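Local coordinates for protein cytochrome P450 RhF (Acinetobacter radioresistens, PDB 6RO8) that forms the heme domain of a class VII cytochrome P450, binds heme b and probably acts as a monooxygenase within a longer protein with iron-sulfur and flavin reductase parts, at residues Glu89-Ser94 and Lys340-Ser345; Leu283-Ala288 and Asp359-Tyr364; Gln219-Ser224 and Thr256-His261; Asp153-Lys158 and Gln165-Glu170. All coordinates share one frame; numbering follows the deposited sequence.

Contact 1: Glu89-Ser94 and Lys340-Ser345; sequences EKLTPS and KLFLVS
Glu-89 and Lys-340 carry the polar half of this contact. Lys-340 NZ donates to Glu-89 OE1 at 3.1 Å, on the syn lone pair, the side of the second oxygen. A weak bond from Lys-340 NZ to Glu-89 OE2 measures 3.3 Å. NZ thus faces both oxygens of the carboxylate, more firmly OE1, and the two side chains cross at about a right angle. The lysine chain runs straight as far as CE and then bends at its last torsion (chi4 -81°), which turns NZ to the acid. NZ also donates to Gln-323 OE1.

Segment 340-345 supplies a strand of the mixed sheet of the P450 fold. Strand 340-343 lies between 63-66 and 320-324, and the latter includes Arg-322, which binds heme b. Segment 89-94 belongs to the loop that leads from strand 82-83 to helix 96-104.

The apolar half is a single meeting. Leu-91 CD1 comes to 3.9 Å from Phe-342 CZ and approaches the ring obliquely. The leucine and phenylalanine side chains also cross near a right angle. Both touch Thr-418, and the Phe-342 ring meets that of Tyr-63 with the planes at about 35°.

Contact 2: Leu283-Ala288 and Asp359-Tyr364; sequences LKLLLA and DELDIY
No ring takes part where Leu-285 and Leu-286 meet Leu-361 and Ile-363. The flat group that shapes the loop segment is the carboxylate of Asp-362, turned off the leucines. The backbone N of Tyr-364 donates to Asp-362 OD1 at 3.2 Å. It meets the oxygen from above the carboxylate plane, 59° out of it. The bond closes an Asx turn that spans Ile-363. Nothing from segment 283-288 touches this carboxylate.

The contact itself is methyl on methyl. Leu-285 CD1 lies 3.7 Å from Leu-361 CD1, and these two side chains run at a slant to each other. Leu-361 CG is anti to the backbone N (chi1 173°), which carries the branch toward the helix; one methyl then meets Leu-285 and the other Leu-286. That second methyl, Leu-361 CD2, is 4.2 Å from Leu-286 CD2. The same Leu-286 methyl also stands 4.2 Å from Ile-363 CG2. One methyl of Leu-286 thus touches both loop residues, loosely. No hydrogen bond joins the two segments.

The segment 359-364 is part of the long loop between helices 345-349 and 384-401, which in P450s leads to the heme-ligand cysteine. Helix 273-288 is the C-terminal part of the long central helix of the fold. Helix 303-314 flanks the contact: its Cys-310, His-313 and Ser-314 touch Leu-285, and Glu-309 OE2 accepts from Asp-362 N. Val-292 of helix 290-298 touches both Leu-286 and Ile-363, while Ile-395 of helix 384-401 packs on Leu-286.

Contact 3: Gln219-Ser224 and Thr256-His261; sequences QFWEYS and TDNYLH
Trp-221 and His-261 form a face-to-face aromatic stack between two helices of the P450 fold, 207-233 and 257-270. In P450 terms these correspond to the G helix and the start of the long central helix. The axes of the short helical segments pass 11.6 Å apart, and the aromatic side chains of Trp-221 and His-261 meet between them.

The tight part is the ring pair. The six-membered ring of Trp-221 and the imidazole have centroids 3.6 Å apart, with planes only 14° from parallel. Trp-221 CZ2 sits over the centre of the imidazole, 3.3 Å above its plane. In turn, His-261 NE2 lies over the indole, 3.3 Å above its plane. The histidine carries CG anti to its own backbone N (chi1 -164°), which sends the ring across to helix 207-233. There NE2 donates to the backbone oxygen Trp-221 O at 2.9 Å. The bond is nearly straight, at 169°, and the oxygen lies in the imidazole plane. One residue therefore receives both the stack and the hydrogen bond, and together they fix the rotation of the imidazole. Tyr-107 meets the indole edge-to-face.

The contact is looser toward its rim, which carries exposed acids such as Glu-222 and Asp-257. Asn-258 ND2 comes only within 4.5 Å of Trp-221 CH2, at the indole edge; this amide nitrogen donates to Gly-108 O instead. At the imidazole edge, close to its plane, Ser-224 OG stays 3.7 Å from His-261 NE2.

Contact 4: Asp153-Lys158 and Gln165-Glu170; sequences DGFIYK and QEMLWE
A type I beta turn from Phe-155 to Lys-158 leads out of helix 134-155, and both of its end residues touch helix 163-168. These helices probably correspond to D and to the start of E in P450 nomenclature.

Glu-166 is met twice. Lys-158 NZ forms a salt bridge with Glu-166 OE1 at 3.2 Å, on the syn lone pair, and the two side chains come from opposite directions. The lysine reaches it with an extended chain. The glutamate bends at its second torsion (chi2 -82°), which folds the carboxylate back against the phenylalanine. Glu-166 OE2 lies 3.3 Å from Phe-155 CB, while Glu-166 CB approaches the ring obliquely, 3.5 Å from Phe-155 CD2.

Met-167 adds a Met-aromatic contact. Its SD lies at the edge of the Phe-155 ring, 4.9 Å from the centroid and 84° off the ring normal. It is equally near CE2 and CZ, at 3.8 Å from each.

Strand 160-162 links the two segments along the chain and pairs with strand 427-429. Trp-430 lies against Phe-155. Met-167 also packs on Val-148, Lys-151 and Val-152 of helix 134-155.

Overall arrangement
All four contacts are partly buried, and none is wholly core or wholly surface. Contacts 2 and 4 touch through Leu-283 CD1 and Leu-168 CD1, 3.7 Å apart, so helix 273-288 is shared packing ground. Contact 3 uses helix 257-270, which directly precedes that helix, yet contacts 2 and 3 lie on opposite sides of the chain's centre, with their own centres about 39 Å apart. Contact 1 alone involves the mixed sheet and lies nearest the chain's centre. The chemistry differs accordingly. Contact 2 is purely aliphatic, contact 3 rests on stacked rings with a hydrogen bond, and contacts 1 and 4 each pair a Lys-Glu salt bridge with packing around a phenylalanine.

Contact 1: Glu89-Ser94 and Lys340-Ser345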
# COMPACT_ATOMS: atom_id res chain seq x y z
N GLU A 89 11.10 0.61 -7.83
CA GLU A 89 12.30 -0.10 -8.25
C GLU A 89 12.39 -1.48 -7.60
O GLU A 89 12.00 -1.67 -6.45
CB GLU A 89 13.50 0.75 -7.88
CG GLU A 89 14.88 0.17 -8.12
CD GLU A 89 15.93 1.09 -7.55
OE1 GLU A 89 16.31 0.90 -6.38
OE2 GLU A 89 16.33 2.03 -8.26
N LYS A 90 12.91 -2.44 -8.35
CA LYS A 90 12.97 -3.80 -7.84
C LYS A 90 14.02 -3.90 -6.74
O LYS A 90 15.16 -3.48 -6.92
CB LYS A 90 13.26 -4.79 -8.96
CG LYS A 90 13.33 -6.22 -8.43
CD LYS A 90 13.40 -7.29 -9.51
CE LYS A 90 13.27 -8.72 -8.92
NZ LYS A 90 14.44 -9.23 -8.13
N LEU A 91 13.62 -4.43 -5.60
CA LEU A 91 14.48 -4.36 -4.43
C LEU A 91 15.76 -5.15 -4.64
O LEU A 91 16.87 -4.61 -4.54
CB LEU A 91 13.72 -4.86 -3.21
CG LEU A 91 14.44 -4.62 -1.90
CD1 LEU A 91 14.50 -3.13 -1.62
CD2 LEU A 91 13.65 -5.33 -0.84
N THR A 92 15.63 -6.43 -4.93
CA THR A 92 16.83 -7.24 -5.14
C THR A 92 17.07 -7.45 -6.63
O THR A 92 16.11 -7.65 -7.40
CB THR A 92 16.70 -8.59 -4.44
OG1 THR A 92 16.00 -9.51 -5.28
CG2 THR A 92 15.91 -8.44 -3.13
N PRO A 93 18.32 -7.37 -7.09
CA PRO A 93 18.58 -7.45 -8.53
C PRO A 93 18.02 -8.71 -9.16
O PRO A 93 17.98 -9.78 -8.54
CB PRO A 93 20.11 -7.41 -8.62
CG PRO A 93 20.51 -6.63 -7.45
CD PRO A 93 19.52 -6.97 -6.34
N SER A 94 17.57 -8.57 -10.40
CA SER A 94 17.00 -9.70 -11.11
C SER A 94 18.12 -10.62 -11.57
O SER A 94 19.17 -10.17 -12.03
CB SER A 94 16.16 -9.20 -12.29
OG SER A 94 15.45 -8.00 -11.96
N LYS A 340 19.95 5.35 -1.12
CA LYS A 340 18.57 4.92 -1.07
C LYS A 340 18.08 4.90 0.37
O LYS A 340 18.81 4.45 1.27
CB LYS A 340 18.41 3.55 -1.72
CG LYS A 340 18.79 3.57 -3.20
CD LYS A 340 18.76 2.20 -3.82
CE LYS A 340 19.57 2.17 -5.12
NZ LYS A 340 18.81 2.71 -6.27
N LEU A 341 16.86 5.39 0.59
CA LEU A 341 16.28 5.53 1.92
C LEU A 341 15.00 4.71 2.03
O LEU A 341 14.14 4.76 1.14
CB LEU A 341 15.97 7.00 2.22
CG LEU A 341 17.01 8.05 1.78
CD1 LEU A 341 16.57 9.43 2.28
CD2 LEU A 341 18.36 7.71 2.34
N PHE A 342 14.87 3.98 3.13
CA PHE A 342 13.59 3.41 3.56
C PHE A 342 12.96 4.35 4.57
O PHE A 342 13.53 4.61 5.63
CB PHE A 342 13.77 2.02 4.17
CG PHE A 342 13.48 0.92 3.21
CD1 PHE A 342 12.22 0.80 2.64
CD2 PHE A 342 14.46 0.02 2.85
CE1 PHE A 342 11.95 -0.21 1.73
CE2 PHE A 342 14.21 -0.98 1.94
CZ PHE A 342 12.96 -1.10 1.38
N LEU A 343 11.81 4.90 4.22
CA LEU A 343 11.01 5.70 5.15
C LEU A 343 10.05 4.75 5.84
O LEU A 343 9.01 4.40 5.26
CB LEU A 343 10.25 6.79 4.40
CG LEU A 343 10.98 8.05 3.93
CD1 LEU A 343 12.20 7.75 3.08
CD2 LEU A 343 10.01 8.99 3.20
N VAL A 344 10.36 4.31 7.06
CA VAL A 344 9.55 3.25 7.70
C VAL A 344 8.37 3.91 8.40
O VAL A 344 8.39 4.20 9.59
CB VAL A 344 10.38 2.39 8.64
CG1 VAL A 344 9.51 1.25 9.16
CG2 VAL A 344 11.55 1.84 7.92
N SER A 345 7.28 4.10 7.63
CA SER A 345 6.13 4.84 8.13
C SER A 345 5.42 4.12 9.28
O SER A 345 4.86 4.78 10.16
CB SER A 345 5.15 5.11 7.00
OG SER A 345 5.07 4.00 6.14

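Contact 2: Leu283-Ala288 and Asp359-Tyr364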
# COMPACT_ATOMS: atom_id res chain seq x y z
N LEU A 283 -9.89 -4.76 10.74
CA LEU A 283 -10.79 -5.73 11.34
C LEU A 283 -10.07 -6.61 12.34
O LEU A 283 -10.61 -6.92 13.41
CB LEU A 283 -11.45 -6.59 10.26
CG LEU A 283 -12.49 -5.90 9.40
CD1 LEU A 283 -12.66 -6.64 8.10
CD2 LEU A 283 -13.80 -5.83 10.13
N LYS A 284 -8.83 -7.03 12.02
CA LYS A 284 -8.03 -7.79 12.97
C LYS A 284 -7.82 -7.00 14.27
O LYS A 284 -7.98 -7.53 15.37
CB LYS A 284 -6.69 -8.17 12.33
CG LYS A 284 -5.69 -8.93 13.20
CD LYS A 284 -4.54 -9.46 12.33
CE LYS A 284 -3.42 -10.03 13.18
NZ LYS A 284 -2.97 -9.05 14.21
N LEU A 285 -7.46 -5.72 14.14
CA LEU A 285 -7.25 -4.86 15.31
C LEU A 285 -8.52 -4.71 16.13
O LEU A 285 -8.51 -4.94 17.35
CB LEU A 285 -6.78 -3.48 14.84
CG LEU A 285 -5.31 -3.13 14.88
CD1 LEU A 285 -5.19 -1.69 14.44
CD2 LEU A 285 -4.78 -3.32 16.29
N LEU A 286 -9.62 -4.30 15.50
CA LEU A 286 -10.83 -3.97 16.23
C LEU A 286 -11.55 -5.20 16.77
O LEU A 286 -12.18 -5.12 17.83
CB LEU A 286 -11.78 -3.14 15.35
CG LEU A 286 -11.19 -1.86 14.71
CD1 LEU A 286 -12.06 -1.37 13.53
CD2 LEU A 286 -10.96 -0.72 15.72
N LEU A 287 -11.49 -6.32 16.06
CA LEU A 287 -12.14 -7.54 16.53
C LEU A 287 -11.43 -8.15 17.72
O LEU A 287 -12.02 -8.99 18.42
CB LEU A 287 -12.22 -8.59 15.41
CG LEU A 287 -13.34 -8.38 14.40
CD1 LEU A 287 -13.44 -9.60 13.50
CD2 LEU A 287 -14.65 -8.14 15.08
N ALA A 288 -10.20 -7.72 17.98
CA ALA A 288 -9.43 -8.26 19.08
C ALA A 288 -9.62 -7.47 20.37
O ALA A 288 -9.42 -8.03 21.46
CB ALA A 288 -7.94 -8.32 18.72
N ASP A 359 1.88 2.79 20.87
CA ASP A 359 1.58 1.41 20.52
C ASP A 359 0.15 1.02 20.87
O ASP A 359 -0.27 -0.10 20.54
CB ASP A 359 2.57 0.47 21.18
CG ASP A 359 3.99 0.79 20.80
OD1 ASP A 359 4.20 1.19 19.64
OD2 ASP A 359 4.88 0.66 21.65
N GLU A 360 -0.61 1.91 21.50
CA GLU A 360 -1.97 1.60 21.92
C GLU A 360 -2.99 2.02 20.87
O GLU A 360 -2.82 3.00 20.14
CB GLU A 360 -2.25 2.28 23.26
CG GLU A 360 -1.59 1.55 24.42
CD GLU A 360 -1.58 2.37 25.70
OE1 GLU A 360 -0.70 2.13 26.56
OE2 GLU A 360 -2.45 3.24 25.86
N LEU A 361 -4.07 1.24 20.79
CA LEU A 361 -5.16 1.48 19.86
C LEU A 361 -6.20 2.35 20.56
O LEU A 361 -7.06 1.85 21.28
CB LEU A 361 -5.77 0.17 19.37
CG LEU A 361 -7.03 0.33 18.52
CD1 LEU A 361 -6.66 0.51 17.04
CD2 LEU A 361 -7.96 -0.86 18.70
N ASP A 362 -6.11 3.66 20.35
CA ASP A 362 -7.03 4.64 20.90
C ASP A 362 -7.89 5.17 19.76
O ASP A 362 -7.41 5.95 18.93
CB ASP A 362 -6.25 5.74 21.60
CG ASP A 362 -7.12 6.92 22.01
OD1 ASP A 362 -8.36 6.74 22.04
OD2 ASP A 362 -6.57 8.01 22.28
N ILE A 363 -9.17 4.78 19.71
CA ILE A 363 -9.94 5.06 18.50
C ILE A 363 -10.36 6.51 18.41
O ILE A 363 -10.79 6.93 17.34
CB ILE A 363 -11.20 4.20 18.29
CG1 ILE A 363 -12.21 4.37 19.43
CG2 ILE A 363 -10.83 2.77 18.06
CD1 ILE A 363 -13.44 3.50 19.24
N TYR A 364 -10.19 7.31 19.45
CA TYR A 364 -10.13 8.75 19.15
C TYR A 364 -8.89 9.37 19.75
O TYR A 364 -8.96 10.32 20.53
CB TYR A 364 -11.32 9.58 19.60
CG TYR A 364 -12.36 9.70 18.51
CD1 TYR A 364 -12.86 8.57 17.94
CD2 TYR A 364 -12.85 10.93 18.08
CE1 TYR A 364 -13.75 8.62 16.93
CE2 TYR A 364 -13.79 11.00 17.05
CZ TYR A 364 -14.23 9.81 16.49
OH TYR A 364 -15.14 9.70 15.47

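Contact 3: Gln219-Ser224 and Thr256-His261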
# COMPACT_ATOMS: atom_id res chain seq x y z
N GLN A 219 3.91 -11.27 -18.22
CA GLN A 219 2.55 -11.42 -18.71
C GLN A 219 1.67 -10.26 -18.25
O GLN A 219 0.90 -9.71 -19.04
CB GLN A 219 1.98 -12.75 -18.24
CG GLN A 219 2.78 -13.94 -18.72
CD GLN A 219 2.23 -15.23 -18.17
OE1 GLN A 219 1.17 -15.23 -17.54
NE2 GLN A 219 2.95 -16.32 -18.39
N PHE A 220 1.78 -9.89 -16.97
CA PHE A 220 1.11 -8.71 -16.45
C PHE A 220 1.32 -7.50 -17.36
O PHE A 220 0.36 -6.81 -17.72
CB PHE A 220 1.62 -8.43 -15.03
CG PHE A 220 0.73 -7.53 -14.22
CD1 PHE A 220 -0.49 -7.10 -14.71
CD2 PHE A 220 1.14 -7.11 -12.95
CE1 PHE A 220 -1.29 -6.27 -13.95
CE2 PHE A 220 0.35 -6.30 -12.20
CZ PHE A 220 -0.87 -5.88 -12.69
N TRP A 221 2.56 -7.23 -17.74
CA TRP A 221 2.85 -6.15 -18.67
C TRP A 221 2.11 -6.35 -19.98
O TRP A 221 1.46 -5.43 -20.50
CB TRP A 221 4.35 -6.05 -18.92
CG TRP A 221 4.73 -4.90 -19.81
CD1 TRP A 221 5.05 -4.96 -21.13
CD2 TRP A 221 4.83 -3.53 -19.43
NE1 TRP A 221 5.34 -3.70 -21.60
CE2 TRP A 221 5.21 -2.80 -20.58
CE3 TRP A 221 4.63 -2.83 -18.24
CZ2 TRP A 221 5.39 -1.43 -20.57
CZ3 TRP A 221 4.80 -1.46 -18.23
CH2 TRP A 221 5.18 -0.77 -19.39
N GLU A 222 2.20 -7.55 -20.55
CA GLU A 222 1.53 -7.84 -21.81
C GLU A 222 0.02 -7.68 -21.67
O GLU A 222 -0.62 -7.09 -22.55
CB GLU A 222 1.87 -9.24 -22.27
CG GLU A 222 1.44 -9.53 -23.67
CD GLU A 222 2.04 -10.81 -24.17
OE1 GLU A 222 1.95 -11.82 -23.44
OE2 GLU A 222 2.62 -10.81 -25.28
N TYR A 223 -0.55 -8.19 -20.58
CA TYR A 223 -1.98 -8.05 -20.35
C TYR A 223 -2.42 -6.58 -20.37
O TYR A 223 -3.34 -6.20 -21.10
CB TYR A 223 -2.37 -8.71 -19.02
CG TYR A 223 -3.85 -8.56 -18.68
CD1 TYR A 223 -4.81 -9.37 -19.27
CD2 TYR A 223 -4.27 -7.59 -17.78
CE1 TYR A 223 -6.15 -9.23 -18.97
CE2 TYR A 223 -5.62 -7.44 -17.46
CZ TYR A 223 -6.55 -8.26 -18.07
OH TYR A 223 -7.89 -8.13 -17.77
N SER A 224 -1.75 -5.74 -19.56
CA SER A 224 -2.03 -4.31 -19.46
C SER A 224 -1.91 -3.66 -20.83
O SER A 224 -2.68 -2.74 -21.15
CB SER A 224 -1.08 -3.66 -18.43
OG SER A 224 0.18 -4.30 -18.44
N THR A 256 2.20 10.62 -21.14
CA THR A 256 2.91 9.95 -22.22
C THR A 256 2.38 8.55 -22.46
O THR A 256 1.68 7.96 -21.62
CB THR A 256 4.40 9.86 -21.89
OG1 THR A 256 4.60 8.83 -20.91
CG2 THR A 256 4.90 11.18 -21.33
N ASP A 257 2.74 8.00 -23.61
CA ASP A 257 2.26 6.66 -23.94
C ASP A 257 2.86 5.61 -23.02
O ASP A 257 2.17 4.68 -22.60
CB ASP A 257 2.56 6.33 -25.40
CG ASP A 257 1.66 5.23 -25.95
OD1 ASP A 257 1.03 4.50 -25.14
OD2 ASP A 257 1.58 5.10 -27.18
N ASN A 258 4.15 5.75 -22.68
CA ASN A 258 4.73 4.82 -21.71
C ASN A 258 4.08 4.99 -20.35
O ASN A 258 3.84 4.01 -19.64
CB ASN A 258 6.23 5.02 -21.57
CG ASN A 258 6.80 4.16 -20.47
OD1 ASN A 258 6.89 4.58 -19.29
ND2 ASN A 258 7.18 2.94 -20.82
N TYR A 259 3.82 6.24 -19.96
CA TYR A 259 3.11 6.44 -18.70
C TYR A 259 1.78 5.71 -18.72
O TYR A 259 1.36 5.13 -17.72
CB TYR A 259 2.89 7.92 -18.41
CG TYR A 259 1.83 8.10 -17.36
CD1 TYR A 259 2.13 7.91 -16.01
CD2 TYR A 259 0.52 8.39 -17.72
CE1 TYR A 259 1.15 8.04 -15.05
CE2 TYR A 259 -0.46 8.52 -16.78
CZ TYR A 259 -0.15 8.35 -15.44
OH TYR A 259 -1.16 8.48 -14.53
N LEU A 260 1.09 5.72 -19.87
CA LEU A 260 -0.18 5.01 -19.95
C LEU A 260 0.01 3.53 -19.67
O LEU A 260 -0.70 2.94 -18.85
CB LEU A 260 -0.82 5.23 -21.32
CG LEU A 260 -1.68 6.48 -21.47
CD1 LEU A 260 -0.90 7.75 -21.16
CD2 LEU A 260 -2.27 6.53 -22.88
N HIS A 261 1.00 2.92 -20.33
CA HIS A 261 1.21 1.49 -20.15
C HIS A 261 1.75 1.19 -18.76
O HIS A 261 1.31 0.23 -18.11
CB HIS A 261 2.16 0.99 -21.24
CG HIS A 261 2.17 -0.49 -21.40
ND1 HIS A 261 2.70 -1.12 -22.51
CD2 HIS A 261 1.72 -1.48 -20.59
CE1 HIS A 261 2.58 -2.43 -22.37
NE2 HIS A 261 1.99 -2.67 -21.21

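Contact 4: Asp153-Lys158 and Gln165-Glu170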
# COMPACT_ATOMS: atom_id res chain seq x y z
N ASP A 153 -24.35 -11.15 2.59
CA ASP A 153 -25.57 -11.93 2.39
C ASP A 153 -25.21 -13.38 2.12
O ASP A 153 -25.92 -14.30 2.54
CB ASP A 153 -26.40 -11.34 1.25
CG ASP A 153 -27.29 -10.17 1.69
OD1 ASP A 153 -27.42 -9.93 2.92
OD2 ASP A 153 -27.85 -9.49 0.81
N GLY A 154 -24.07 -13.60 1.46
CA GLY A 154 -23.71 -14.94 1.07
C GLY A 154 -23.19 -15.79 2.21
O GLY A 154 -23.47 -16.98 2.29
N PHE A 155 -22.42 -15.20 3.11
CA PHE A 155 -21.75 -16.00 4.12
C PHE A 155 -22.30 -15.82 5.52
O PHE A 155 -21.90 -16.57 6.42
CB PHE A 155 -20.22 -15.74 4.10
CG PHE A 155 -19.80 -14.36 4.58
CD1 PHE A 155 -19.77 -14.05 5.93
CD2 PHE A 155 -19.33 -13.42 3.67
CE1 PHE A 155 -19.34 -12.80 6.37
CE2 PHE A 155 -18.89 -12.17 4.11
CZ PHE A 155 -18.89 -11.87 5.46
N ILE A 156 -23.22 -14.88 5.73
CA ILE A 156 -23.70 -14.61 7.08
C ILE A 156 -24.29 -15.87 7.70
O ILE A 156 -24.23 -16.05 8.92
CB ILE A 156 -24.74 -13.47 7.01
CG1 ILE A 156 -25.33 -13.14 8.38
CG2 ILE A 156 -25.88 -13.85 6.08
CD1 ILE A 156 -24.32 -12.81 9.42
N TYR A 157 -24.82 -16.79 6.88
CA TYR A 157 -25.44 -17.99 7.41
C TYR A 157 -24.42 -18.94 8.04
O TYR A 157 -24.78 -19.74 8.91
CB TYR A 157 -26.22 -18.70 6.31
CG TYR A 157 -25.31 -19.54 5.45
CD1 TYR A 157 -24.57 -18.97 4.43
CD2 TYR A 157 -25.18 -20.90 5.67
CE1 TYR A 157 -23.73 -19.73 3.64
CE2 TYR A 157 -24.34 -21.67 4.90
CZ TYR A 157 -23.62 -21.09 3.89
OH TYR A 157 -22.78 -21.87 3.12
N LYS A 158 -23.16 -18.90 7.60
CA LYS A 158 -22.16 -19.82 8.13
C LYS A 158 -21.82 -19.48 9.58
O LYS A 158 -21.97 -18.35 10.03
CB LYS A 158 -20.87 -19.77 7.29
CG LYS A 158 -21.08 -19.77 5.79
CD LYS A 158 -19.77 -20.05 5.06
CE LYS A 158 -19.86 -19.66 3.59
NZ LYS A 158 -18.59 -19.94 2.85
N GLN A 165 -11.00 -14.30 2.09
CA GLN A 165 -11.50 -15.02 0.93
C GLN A 165 -12.97 -14.73 0.64
O GLN A 165 -13.37 -14.80 -0.52
CB GLN A 165 -11.29 -16.53 1.12
CG GLN A 165 -11.06 -17.25 -0.20
CD GLN A 165 -10.06 -16.54 -1.13
OE1 GLN A 165 -10.33 -16.34 -2.32
NE2 GLN A 165 -8.90 -16.14 -0.57
N GLU A 166 -13.76 -14.34 1.63
CA GLU A 166 -15.16 -14.03 1.33
C GLU A 166 -15.30 -12.68 0.64
O GLU A 166 -16.09 -12.55 -0.31
CB GLU A 166 -16.03 -14.07 2.59
CG GLU A 166 -15.85 -15.33 3.44
CD GLU A 166 -16.65 -16.52 2.94
OE1 GLU A 166 -16.34 -17.66 3.37
OE2 GLU A 166 -17.58 -16.31 2.13
N MET A 167 -14.56 -11.67 1.07
CA MET A 167 -14.86 -10.34 0.56
C MET A 167 -13.64 -9.42 0.51
O MET A 167 -13.58 -8.52 -0.35
CB MET A 167 -15.97 -9.68 1.39
CG MET A 167 -15.66 -9.56 2.89
SD MET A 167 -17.00 -8.91 3.92
CE MET A 167 -17.83 -7.82 2.82
N LEU A 168 -12.65 -9.64 1.39
CA LEU A 168 -11.71 -8.56 1.68
C LEU A 168 -10.75 -8.28 0.52
O LEU A 168 -10.33 -7.13 0.35
CB LEU A 168 -10.96 -8.83 2.99
CG LEU A 168 -11.74 -8.51 4.29
CD1 LEU A 168 -10.83 -8.54 5.51
CD2 LEU A 168 -12.56 -7.19 4.26
N TRP A 169 -10.38 -9.27 -0.29
CA TRP A 169 -9.61 -8.94 -1.49
C TRP A 169 -10.49 -8.76 -2.72
O TRP A 169 -10.18 -7.94 -3.60
CB TRP A 169 -8.53 -9.99 -1.76
CG TRP A 169 -8.99 -11.25 -2.41
CD1 TRP A 169 -9.32 -12.42 -1.78
CD2 TRP A 169 -9.13 -11.50 -3.81
NE1 TRP A 169 -9.68 -13.37 -2.70
CE2 TRP A 169 -9.58 -12.83 -3.96
CE3 TRP A 169 -8.95 -10.72 -4.96
CZ2 TRP A 169 -9.83 -13.40 -5.21
CZ3 TRP A 169 -9.20 -11.28 -6.19
CH2 TRP A 169 -9.64 -12.61 -6.31
N GLU A 170 -11.61 -9.47 -2.80
CA GLU A 170 -12.38 -9.47 -4.03
C GLU A 170 -13.11 -8.14 -4.24
O GLU A 170 -13.16 -7.62 -5.37
CB GLU A 170 -13.37 -10.62 -3.98
CG GLU A 170 -13.70 -11.26 -5.28
CD GLU A 170 -14.83 -12.22 -5.06
OE1 GLU A 170 -14.84 -12.84 -3.98
OE2 GLU A 170 -15.73 -12.29 -5.93